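Local coordinates for genome polyprotein (Rhinovirus C, PDB 6KU8) that is a viral 3C cysteine protease, probably cleaving the viral polyprotein as its relatives do, held here with the peptide-like inhibitor rupintrivir, at residues A[17-22]-A[51-56]; A[70-75]-A[131-136]; A[92-97]-A[159-164]. One frame throughout, in Å; residues are numbered along the deposited sequence.

Contact 1: residues A[17-22]-A[51-56]; sequences NCHVIT and TIDGRE
The seam that closes the N-terminal beta-barrel of this chymotrypsin-like cysteine protease runs between 17-22 and 51-56, where the first strand meets the hairpin made by strands 49-52 and 55-66. I21 and I52 form an antiparallel non-hydrogen-bonded pair, with I21 CG1 to I52 CG1 at 4.2 Å. T22 and T51 form the hydrogen-bonded pair beside it, with T22 N to T51 O at 2.9 Å. The type I' turn from I52 to R55 then sets D53 beside the strand. Its backbone N gives a bond to V20 O, 2.8 Å long, and its carboxylate reaches back with both oxygens. OD1 accepts from V20 N at 3.0 Å. OD2 accepts from H19 ND1 at 2.6 Å, a nearly straight bond (168°) lying in the imidazole plane and on the syn side of OD2, but 26° out of the carboxylate plane. The H19 ring stands anti to its own carbonyl carbon (chi1 -56°), which brings ND1 to D53, and H19 CB packs at 3.6 Å on I52 CG2. One carboxylate thus grips a backbone N-H and a histidine, which holds the carboxylate's rotation and probably limits that of the ring. On the edge near T22, a water donates to V20 O, accepts from G54 N and is bonded to T22 OG1. The isoleucines point into the barrel, where I21 packs on L78 and F28 and I52 on L80, while strand 26-34 pairs with the other edge of strand 18-23.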
# COMPACT_ATOMS: atom_id res chain seq x y z
N ASN A 17 10.17 5.85 -4.49
CA ASN A 17 8.97 5.32 -5.14
C ASN A 17 7.65 5.79 -4.55
O ASN A 17 6.61 5.50 -5.15
CB ASN A 17 9.00 3.78 -5.10
CG ASN A 17 9.49 3.15 -6.42
OD1 ASN A 17 10.14 3.80 -7.26
ND2 ASN A 17 9.16 1.87 -6.62
N CYS A 18 7.64 6.51 -3.44
CA CYS A 18 6.39 6.86 -2.77
C CYS A 18 6.07 8.35 -2.90
O CYS A 18 6.97 9.19 -2.93
CB CYS A 18 6.46 6.45 -1.29
SG CYS A 18 6.45 4.61 -1.13
N HIS A 19 4.77 8.64 -2.97
CA HIS A 19 4.24 9.97 -3.19
C HIS A 19 2.96 10.14 -2.38
O HIS A 19 2.27 9.17 -2.06
CB HIS A 19 3.96 10.21 -4.68
CG HIS A 19 5.17 10.00 -5.54
ND1 HIS A 19 6.01 11.02 -5.90
CD2 HIS A 19 5.71 8.86 -6.05
CE1 HIS A 19 7.00 10.54 -6.63
NE2 HIS A 19 6.85 9.23 -6.73
N VAL A 20 2.66 11.40 -2.07
CA VAL A 20 1.43 11.75 -1.35
C VAL A 20 0.32 11.87 -2.37
O VAL A 20 0.39 12.69 -3.29
CB VAL A 20 1.60 13.06 -0.58
CG1 VAL A 20 0.30 13.43 0.11
CG2 VAL A 20 2.77 13.00 0.40
N ILE A 21 -0.72 11.06 -2.21
CA ILE A 21 -1.90 11.12 -3.07
C ILE A 21 -3.03 11.72 -2.24
O ILE A 21 -3.24 11.31 -1.09
CB ILE A 21 -2.26 9.73 -3.62
CG1 ILE A 21 -3.02 9.84 -4.94
CG2 ILE A 21 -3.08 8.96 -2.61
CD1 ILE A 21 -3.00 8.54 -5.75
N THR A 22 -3.71 12.71 -2.79
CA THR A 22 -4.76 13.44 -2.10
C THR A 22 -6.06 13.19 -2.85
O THR A 22 -6.14 13.46 -4.05
CB THR A 22 -4.46 14.94 -2.03
OG1 THR A 22 -3.20 15.15 -1.39
CG2 THR A 22 -5.54 15.68 -1.23
N THR A 51 -4.55 13.68 -7.49
CA THR A 51 -3.57 14.65 -7.00
C THR A 51 -2.40 13.90 -6.40
O THR A 51 -2.54 13.24 -5.36
CB THR A 51 -4.21 15.57 -5.97
OG1 THR A 51 -5.42 16.10 -6.50
CG2 THR A 51 -3.26 16.72 -5.64
N ILE A 52 -1.24 14.00 -7.05
CA ILE A 52 -0.00 13.39 -6.58
C ILE A 52 0.99 14.52 -6.29
O ILE A 52 1.27 15.34 -7.18
CB ILE A 52 0.57 12.41 -7.60
CG1 ILE A 52 -0.45 11.30 -7.87
CG2 ILE A 52 1.89 11.85 -7.12
CD1 ILE A 52 -0.04 10.37 -8.98
N ASP A 53 1.51 14.56 -5.07
CA ASP A 53 2.43 15.62 -4.63
C ASP A 53 1.91 16.99 -5.06
O ASP A 53 2.65 17.85 -5.54
CB ASP A 53 3.85 15.38 -5.17
CG ASP A 53 4.47 14.08 -4.65
OD1 ASP A 53 4.07 13.62 -3.55
OD2 ASP A 53 5.37 13.50 -5.33
N GLY A 54 0.61 17.20 -4.89
CA GLY A 54 0.00 18.49 -5.15
C GLY A 54 -0.27 18.81 -6.60
O GLY A 54 -0.66 19.95 -6.91
N ARG A 55 -0.10 17.87 -7.52
CA ARG A 55 -0.36 18.11 -8.93
C ARG A 55 -1.36 17.09 -9.47
O ARG A 55 -1.38 15.93 -9.04
CB ARG A 55 0.92 18.03 -9.76
CG ARG A 55 1.96 19.10 -9.44
CD ARG A 55 3.33 18.64 -9.89
NE ARG A 55 3.25 17.72 -11.02
CZ ARG A 55 3.16 16.39 -10.92
NH1 ARG A 55 3.14 15.79 -9.72
NH2 ARG A 55 3.09 15.65 -12.03
N GLU A 56 -2.18 17.51 -10.43
CA GLU A 56 -3.13 16.59 -11.05
C GLU A 56 -2.40 15.70 -12.05
O GLU A 56 -1.69 16.18 -12.93
CB GLU A 56 -4.28 17.33 -11.75
CG GLU A 56 -5.15 18.15 -10.80
CD GLU A 56 -5.79 17.31 -9.71
OE1 GLU A 56 -6.60 16.41 -10.03
OE2 GLU A 56 -5.46 17.55 -8.53
O HOH W 1 -1.09 15.30 -3.24
O HOH W 2 -7.37 13.34 -6.33

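Contact 2: residues A[70-75]-A[131-136]; sequences DTDTEI and SGNPTC. With AG7 (4-{2-(4-fluoro-benzyl)-6-methyl-5-[(5-methyl-isoxazole-3-carbonyl)-amino]-4-oxo-heptanoylamino}-5-(2-oxo-pyrrolidin-3-yl)-pentanoic acid ethyl ester), chain B.
N133 and D72 join the short strand 133-136 of the C-terminal sheet to 70-75, where the chain turns a corner at E74; the pair forms part of the inhibitor pocket beside the fluorobenzyl group of rupintrivir. S131 leads in from the ligand side, its backbone N donating to AG7 O60 at 2.8 Å. N133 carries the main polar link: its CG is anti to the backbone N (chi1 -168°), and ND2 gives a nearly straight bond (169°) of 2.8 Å to D72 OD2. OD2 is met on its anti side, the donor somewhat out of the carboxylate plane, while OD2 itself lies in the plane of the N133 amide, and the side chains cross at about a right angle. A water placed between N133 ND2, E74 OE1 and T135 OG1 overlaps the fluorine of the inhibitor and is doubtful. P134 offers its carbonyl O to the T71 methyl CG2 at 3.5 Å, and to another water that also accepts from D72 N. T135 lays CG2 on the CB of E74 at 3.8 Å. E74 itself hydrogen-bonds through OE2 to H43 ND1, consistent with the Cys-His-Glu triad of 3C proteases that C150 would complete, and its CD lies 3.5 Å from AG7 C08 of the fluorophenyl ring. C136 closes the walk: its backbone N donates to D72 O at 2.9 Å, its SG lies against T73 CG2 at 3.8 Å, and its CB meets the CG2 methyl of T71 at 3.9 Å.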
# COMPACT_ATOMS: atom_id res chain seq x y z
N ASP A 70 -14.20 -12.34 -6.41
CA ASP A 70 -14.58 -10.94 -6.56
C ASP A 70 -14.65 -10.21 -5.23
O ASP A 70 -15.39 -9.23 -5.09
CB ASP A 70 -15.90 -10.80 -7.32
CG ASP A 70 -15.77 -11.17 -8.79
OD1 ASP A 70 -14.62 -11.30 -9.27
OD2 ASP A 70 -16.81 -11.33 -9.48
N THR A 71 -13.88 -10.66 -4.24
CA THR A 71 -13.74 -9.94 -2.98
C THR A 71 -12.59 -8.95 -3.07
O THR A 71 -11.50 -9.29 -3.53
CB THR A 71 -13.50 -10.91 -1.82
OG1 THR A 71 -14.58 -11.86 -1.76
CG2 THR A 71 -13.40 -10.16 -0.49
N ASP A 72 -12.84 -7.71 -2.64
CA ASP A 72 -11.82 -6.68 -2.65
C ASP A 72 -10.55 -7.12 -1.93
O ASP A 72 -10.61 -7.67 -0.83
CB ASP A 72 -12.35 -5.42 -1.98
CG ASP A 72 -13.24 -4.61 -2.88
OD1 ASP A 72 -12.87 -4.47 -4.06
OD2 ASP A 72 -14.29 -4.13 -2.41
N THR A 73 -9.41 -6.87 -2.55
CA THR A 73 -8.14 -6.94 -1.83
C THR A 73 -7.80 -5.64 -1.12
O THR A 73 -6.86 -5.62 -0.32
CB THR A 73 -6.98 -7.28 -2.79
OG1 THR A 73 -6.78 -6.18 -3.69
CG2 THR A 73 -7.27 -8.55 -3.57
N GLU A 74 -8.52 -4.55 -1.41
CA GLU A 74 -8.24 -3.19 -0.95
C GLU A 74 -7.06 -2.59 -1.72
O GLU A 74 -6.64 -1.46 -1.41
CB GLU A 74 -7.94 -3.11 0.55
CG GLU A 74 -8.89 -2.28 1.40
CD GLU A 74 -9.55 -1.11 0.66
OE1 GLU A 74 -10.60 -1.34 0.03
OE2 GLU A 74 -9.07 0.03 0.75
N ILE A 75 -6.51 -3.30 -2.70
CA ILE A 75 -5.45 -2.78 -3.55
C ILE A 75 -6.03 -2.37 -4.90
O ILE A 75 -6.70 -3.16 -5.58
CB ILE A 75 -4.33 -3.82 -3.74
CG1 ILE A 75 -3.56 -4.00 -2.44
CG2 ILE A 75 -3.42 -3.38 -4.87
CD1 ILE A 75 -2.74 -5.22 -2.43
N SER A 131 -15.01 -1.70 7.63
CA SER A 131 -16.07 -0.71 7.41
C SER A 131 -17.20 -1.29 6.57
O SER A 131 -17.69 -0.66 5.62
CB SER A 131 -15.50 0.55 6.77
OG SER A 131 -14.51 1.14 7.59
N GLY A 132 -17.62 -2.50 6.91
CA GLY A 132 -18.71 -3.16 6.22
C GLY A 132 -18.36 -3.82 4.90
O GLY A 132 -19.22 -4.50 4.32
N ASN A 133 -17.13 -3.68 4.41
CA ASN A 133 -16.76 -4.25 3.12
C ASN A 133 -15.85 -5.46 3.31
O ASN A 133 -14.74 -5.31 3.86
CB ASN A 133 -16.09 -3.20 2.24
CG ASN A 133 -15.94 -3.66 0.81
OD1 ASN A 133 -16.89 -4.15 0.21
ND2 ASN A 133 -14.74 -3.56 0.26
N PRO A 134 -16.26 -6.65 2.88
CA PRO A 134 -15.36 -7.81 2.96
C PRO A 134 -14.06 -7.56 2.20
O PRO A 134 -14.06 -7.10 1.05
CB PRO A 134 -16.19 -8.94 2.32
CG PRO A 134 -17.62 -8.49 2.45
CD PRO A 134 -17.59 -6.99 2.35
N THR A 135 -12.94 -7.87 2.85
CA THR A 135 -11.62 -7.61 2.30
C THR A 135 -10.76 -8.85 2.51
O THR A 135 -10.64 -9.31 3.65
CB THR A 135 -10.98 -6.38 2.96
OG1 THR A 135 -11.90 -5.27 2.92
CG2 THR A 135 -9.69 -5.99 2.26
N CYS A 136 -10.17 -9.38 1.44
CA CYS A 136 -9.47 -10.65 1.53
C CYS A 136 -7.95 -10.45 1.59
O CYS A 136 -7.43 -9.34 1.42
CB CYS A 136 -9.83 -11.54 0.33
SG CYS A 136 -9.23 -10.88 -1.24
C01 AG7 B . -11.08 1.18 8.85
C02 AG7 B . -11.44 1.97 7.61
O03 AG7 B . -9.97 0.99 9.26
C04 AG7 B . -10.30 2.18 6.62
C05 AG7 B . -11.01 2.59 5.35
C06 AG7 B . -11.58 1.36 4.62
C07 AG7 B . -10.76 0.27 4.36
C08 AG7 B . -11.27 -0.84 3.71
C09 AG7 B . -12.60 -0.87 3.30
C10 AG7 B . -13.42 0.22 3.56
C11 AG7 B . -12.91 1.33 4.21
N12 AG7 B . -7.97 3.22 7.20
C13 AG7 B . -7.25 4.30 7.90
C14 AG7 B . -6.31 3.57 8.85
C15 AG7 B . -7.12 2.96 10.05
C16 AG7 B . -6.07 2.54 11.20
N17 AG7 B . -6.60 2.84 12.38
O18 AG7 B . -5.02 2.03 11.01
C19 AG7 B . -6.51 5.37 7.09
C20 AG7 B . -7.22 5.64 5.76
C21 AG7 B . -8.00 6.88 6.13
O22 AG7 B . -9.29 7.08 5.66
O23 AG7 B . -7.49 7.64 6.88
C47 AG7 B . -9.42 3.26 7.24
O48 AG7 B . -9.93 4.17 7.80
C50 AG7 B . -9.84 8.26 6.17
C53 AG7 B . -11.08 8.61 5.35
C57 AG7 B . -12.33 0.66 9.53
N58 AG7 B . -11.98 -0.25 10.55
C59 AG7 B . -12.84 -1.35 10.79
O60 AG7 B . -13.84 -1.62 10.20
C78 AG7 B . -13.11 1.79 10.19
C81 AG7 B . -14.49 1.36 10.70
F1 AG7 B . -13.09 -1.98 2.66
C82 AG7 B . -12.27 2.37 11.33
C83 AG7 B . -7.96 3.47 12.17
C84 AG7 B . -7.95 3.85 10.62
C1 AG7 B . -12.30 -2.12 11.94
O HOH W 3 -15.34 -7.22 -1.24
O HOH W 4 -5.38 -7.82 0.45
O HOH W 5 -12.23 -3.39 1.25

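Contact 3: residues A[92-97]-A[159-164]; sequences FIPEHQ and NIVAIH. With AG7 (4-{2-(4-fluoro-benzyl)-6-methyl-5-[(5-methyl-isoxazole-3-carbonyl)-amino]-4-oxo-heptanoylamino}-5-(2-oxo-pyrrolidin-3-yl)-pentanoic acid ethyl ester), chain B.
F92 and I160 bring the loop that joins the two barrels of the protease against the start of strand 159-167, a strand of the C-terminal sheet. F92 gives its carbonyl O to I160 N, a bond of 2.9 Å that is almost straight at the hydrogen (174°), although the donor stands above the carbonyl plane. A water donates to the same O and to N159 OD1, bridging the two chain segments; ND2 of that side chain is bonded to N156. The F92 ring sits anti to the carbonyl carbon (chi1 -48°), and it leads away from I160 to meet F9 edge-to-face, so its CB rather than the ring makes the closest touch, 3.8 Å from I160 CD1. I93 follows with its CA 3.5 Å from I160 O, in a nearly linear CA-H...O contact; its side chain touches I160 more loosely, with L177 and F182 around it, and its own carbonyl O takes a bond from R179. P94 then turns its ring onto the strand. Its CD lies 3.2 Å from I160 O, while CG presses on V161 CG2 at 3.4 Å, closer than usual for two carbons, the side chains crossing at about a right angle with W100 beside both. V161 belongs to a classic beta bulge, since it and A162 both face I154. At the other end of 159-164, H164 takes no part in the contact with the loop; its NE2 donates to AG7 O18, the lactam oxygen of the inhibitor, at 2.8 Å, and its ND1 is bonded to Y141 OH. With a single direct hydrogen bond between the segments, and otherwise a water bridge, CA-H...O contacts and apolar packing, the loop lies on the strand with little polar pairing.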
# COMPACT_ATOMS: atom_id res chain seq x y z
N PHE A 92 11.32 -7.72 -4.84
CA PHE A 92 11.21 -7.75 -3.38
C PHE A 92 9.81 -8.06 -2.91
O PHE A 92 9.59 -8.20 -1.70
CB PHE A 92 11.66 -6.40 -2.79
CG PHE A 92 12.96 -5.90 -3.34
CD1 PHE A 92 14.13 -6.61 -3.16
CD2 PHE A 92 13.01 -4.69 -4.03
CE1 PHE A 92 15.34 -6.14 -3.66
CE2 PHE A 92 14.20 -4.21 -4.53
CZ PHE A 92 15.37 -4.93 -4.35
N ILE A 93 8.84 -8.16 -3.82
CA ILE A 93 7.46 -8.44 -3.49
C ILE A 93 7.28 -9.95 -3.42
O ILE A 93 7.63 -10.64 -4.40
CB ILE A 93 6.50 -7.80 -4.50
CG1 ILE A 93 6.68 -6.28 -4.50
CG2 ILE A 93 5.06 -8.18 -4.22
CD1 ILE A 93 5.68 -5.53 -5.38
N PRO A 94 6.76 -10.51 -2.33
CA PRO A 94 6.68 -11.97 -2.21
C PRO A 94 5.77 -12.57 -3.26
O PRO A 94 4.88 -11.90 -3.80
CB PRO A 94 6.09 -12.19 -0.81
CG PRO A 94 6.36 -10.90 -0.07
CD PRO A 94 6.23 -9.84 -1.13
N GLU A 95 5.96 -13.87 -3.52
CA GLU A 95 5.06 -14.57 -4.42
C GLU A 95 3.82 -15.11 -3.72
O GLU A 95 2.77 -15.26 -4.37
CB GLU A 95 5.80 -15.72 -5.12
CG GLU A 95 6.69 -15.21 -6.25
CD GLU A 95 7.28 -16.32 -7.09
OE1 GLU A 95 7.87 -17.26 -6.51
OE2 GLU A 95 7.15 -16.25 -8.32
N HIS A 96 3.89 -15.38 -2.42
CA HIS A 96 2.75 -15.92 -1.69
C HIS A 96 2.62 -15.21 -0.35
O HIS A 96 3.53 -14.50 0.10
CB HIS A 96 2.88 -17.44 -1.48
CG HIS A 96 2.95 -18.23 -2.75
ND1 HIS A 96 1.85 -18.44 -3.55
CD2 HIS A 96 3.99 -18.85 -3.36
CE1 HIS A 96 2.21 -19.16 -4.60
NE2 HIS A 96 3.51 -19.42 -4.51
N GLN A 97 1.48 -15.42 0.30
CA GLN A 97 1.31 -14.96 1.67
C GLN A 97 2.19 -15.78 2.60
O GLN A 97 2.26 -17.01 2.47
CB GLN A 97 -0.15 -15.07 2.08
CG GLN A 97 -1.05 -14.07 1.41
CD GLN A 97 -2.48 -14.20 1.89
OE1 GLN A 97 -3.36 -14.62 1.14
NE2 GLN A 97 -2.70 -13.85 3.16
N ASN A 159 12.18 -6.97 1.55
CA ASN A 159 10.86 -7.61 1.55
C ASN A 159 9.78 -6.53 1.59
O ASN A 159 9.66 -5.81 2.59
CB ASN A 159 10.72 -8.55 2.75
CG ASN A 159 11.81 -9.60 2.81
OD1 ASN A 159 12.01 -10.34 1.87
ND2 ASN A 159 12.50 -9.69 3.95
N ILE A 160 9.01 -6.41 0.52
CA ILE A 160 7.97 -5.38 0.42
C ILE A 160 6.64 -6.13 0.36
O ILE A 160 6.29 -6.71 -0.67
CB ILE A 160 8.17 -4.46 -0.79
CG1 ILE A 160 9.57 -3.82 -0.77
CG2 ILE A 160 7.07 -3.37 -0.81
CD1 ILE A 160 9.93 -3.11 -2.06
N VAL A 161 5.90 -6.10 1.46
CA VAL A 161 5.00 -7.19 1.77
C VAL A 161 3.53 -6.79 1.83
O VAL A 161 2.66 -7.65 1.63
CB VAL A 161 5.47 -7.83 3.10
CG1 VAL A 161 4.45 -7.78 4.21
CG2 VAL A 161 6.10 -9.20 2.86
N ALA A 162 3.21 -5.51 2.05
CA ALA A 162 1.82 -5.08 2.09
C ALA A 162 1.76 -3.56 2.05
O ALA A 162 2.78 -2.89 2.22
CB ALA A 162 1.10 -5.59 3.36
N ILE A 163 0.57 -3.03 1.76
CA ILE A 163 0.25 -1.63 2.05
C ILE A 163 -0.80 -1.60 3.15
O ILE A 163 -1.71 -2.45 3.19
CB ILE A 163 -0.21 -0.86 0.79
CG1 ILE A 163 -1.53 -1.45 0.26
CG2 ILE A 163 0.94 -0.82 -0.25
CD1 ILE A 163 -2.20 -0.60 -0.82
N HIS A 164 -0.66 -0.65 4.05
CA HIS A 164 -1.55 -0.55 5.19
C HIS A 164 -2.94 -0.10 4.74
O HIS A 164 -3.06 0.88 4.00
CB HIS A 164 -1.01 0.44 6.21
CG HIS A 164 -1.84 0.49 7.45
ND1 HIS A 164 -1.88 -0.55 8.34
CD2 HIS A 164 -2.73 1.41 7.88
CE1 HIS A 164 -2.73 -0.25 9.31
NE2 HIS A 164 -3.27 0.93 9.05
C01 AG7 B . -11.08 1.18 8.85
C02 AG7 B . -11.44 1.97 7.61
O03 AG7 B . -9.97 0.99 9.26
C04 AG7 B . -10.30 2.18 6.62
C05 AG7 B . -11.01 2.59 5.35
C06 AG7 B . -11.58 1.36 4.62
C07 AG7 B . -10.76 0.27 4.36
C08 AG7 B . -11.27 -0.84 3.71
C09 AG7 B . -12.60 -0.87 3.30
C10 AG7 B . -13.42 0.22 3.56
C11 AG7 B . -12.91 1.33 4.21
N12 AG7 B . -7.97 3.22 7.20
C13 AG7 B . -7.25 4.30 7.90
C14 AG7 B . -6.31 3.57 8.85
C15 AG7 B . -7.12 2.96 10.05
C16 AG7 B . -6.07 2.54 11.20
N17 AG7 B . -6.60 2.84 12.38
O18 AG7 B . -5.02 2.03 11.01
C19 AG7 B . -6.51 5.37 7.09
C20 AG7 B . -7.22 5.64 5.76
C21 AG7 B . -8.00 6.88 6.13
O22 AG7 B . -9.29 7.08 5.66
O23 AG7 B . -7.49 7.64 6.88
C47 AG7 B . -9.42 3.26 7.24
O48 AG7 B . -9.93 4.17 7.80
C50 AG7 B . -9.84 8.26 6.17
C53 AG7 B . -11.08 8.61 5.35
C57 AG7 B . -12.33 0.66 9.53
N58 AG7 B . -11.98 -0.25 10.55
C59 AG7 B . -12.84 -1.35 10.79
O60 AG7 B . -13.84 -1.62 10.20
C78 AG7 B . -13.11 1.79 10.19
C81 AG7 B . -14.49 1.36 10.70
F1 AG7 B . -13.09 -1.98 2.66
C82 AG7 B . -12.27 2.37 11.33
C83 AG7 B . -7.96 3.47 12.17
C84 AG7 B . -7.95 3.85 10.62
C1 AG7 B . -12.30 -2.12 11.94
O HOH W 6 10.26 -10.57 -0.44

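Overall arrangement
From the N terminus, the chain first closes contact 1, which pairs the end of strand 49-52 and the turn that follows it with strand 18-23 and completes the N-terminal barrel. Contact 1 is finished before the others begin, so it stands in series with both and touches neither. Strand 55-66 leads on to 70-75, which opens contact 2; the loop at 92-97 then opens contact 3 before 131-136 closes contact 2, and 159-164 closes contact 3 last. These two therefore cross. They also meet directly, I75 packing on I163. Contact 2 ties the chain entering barrel strand 75-80 to strand 133-136; contact 3 ties the connecting loop to strand 159-167 of the same C-terminal sheet.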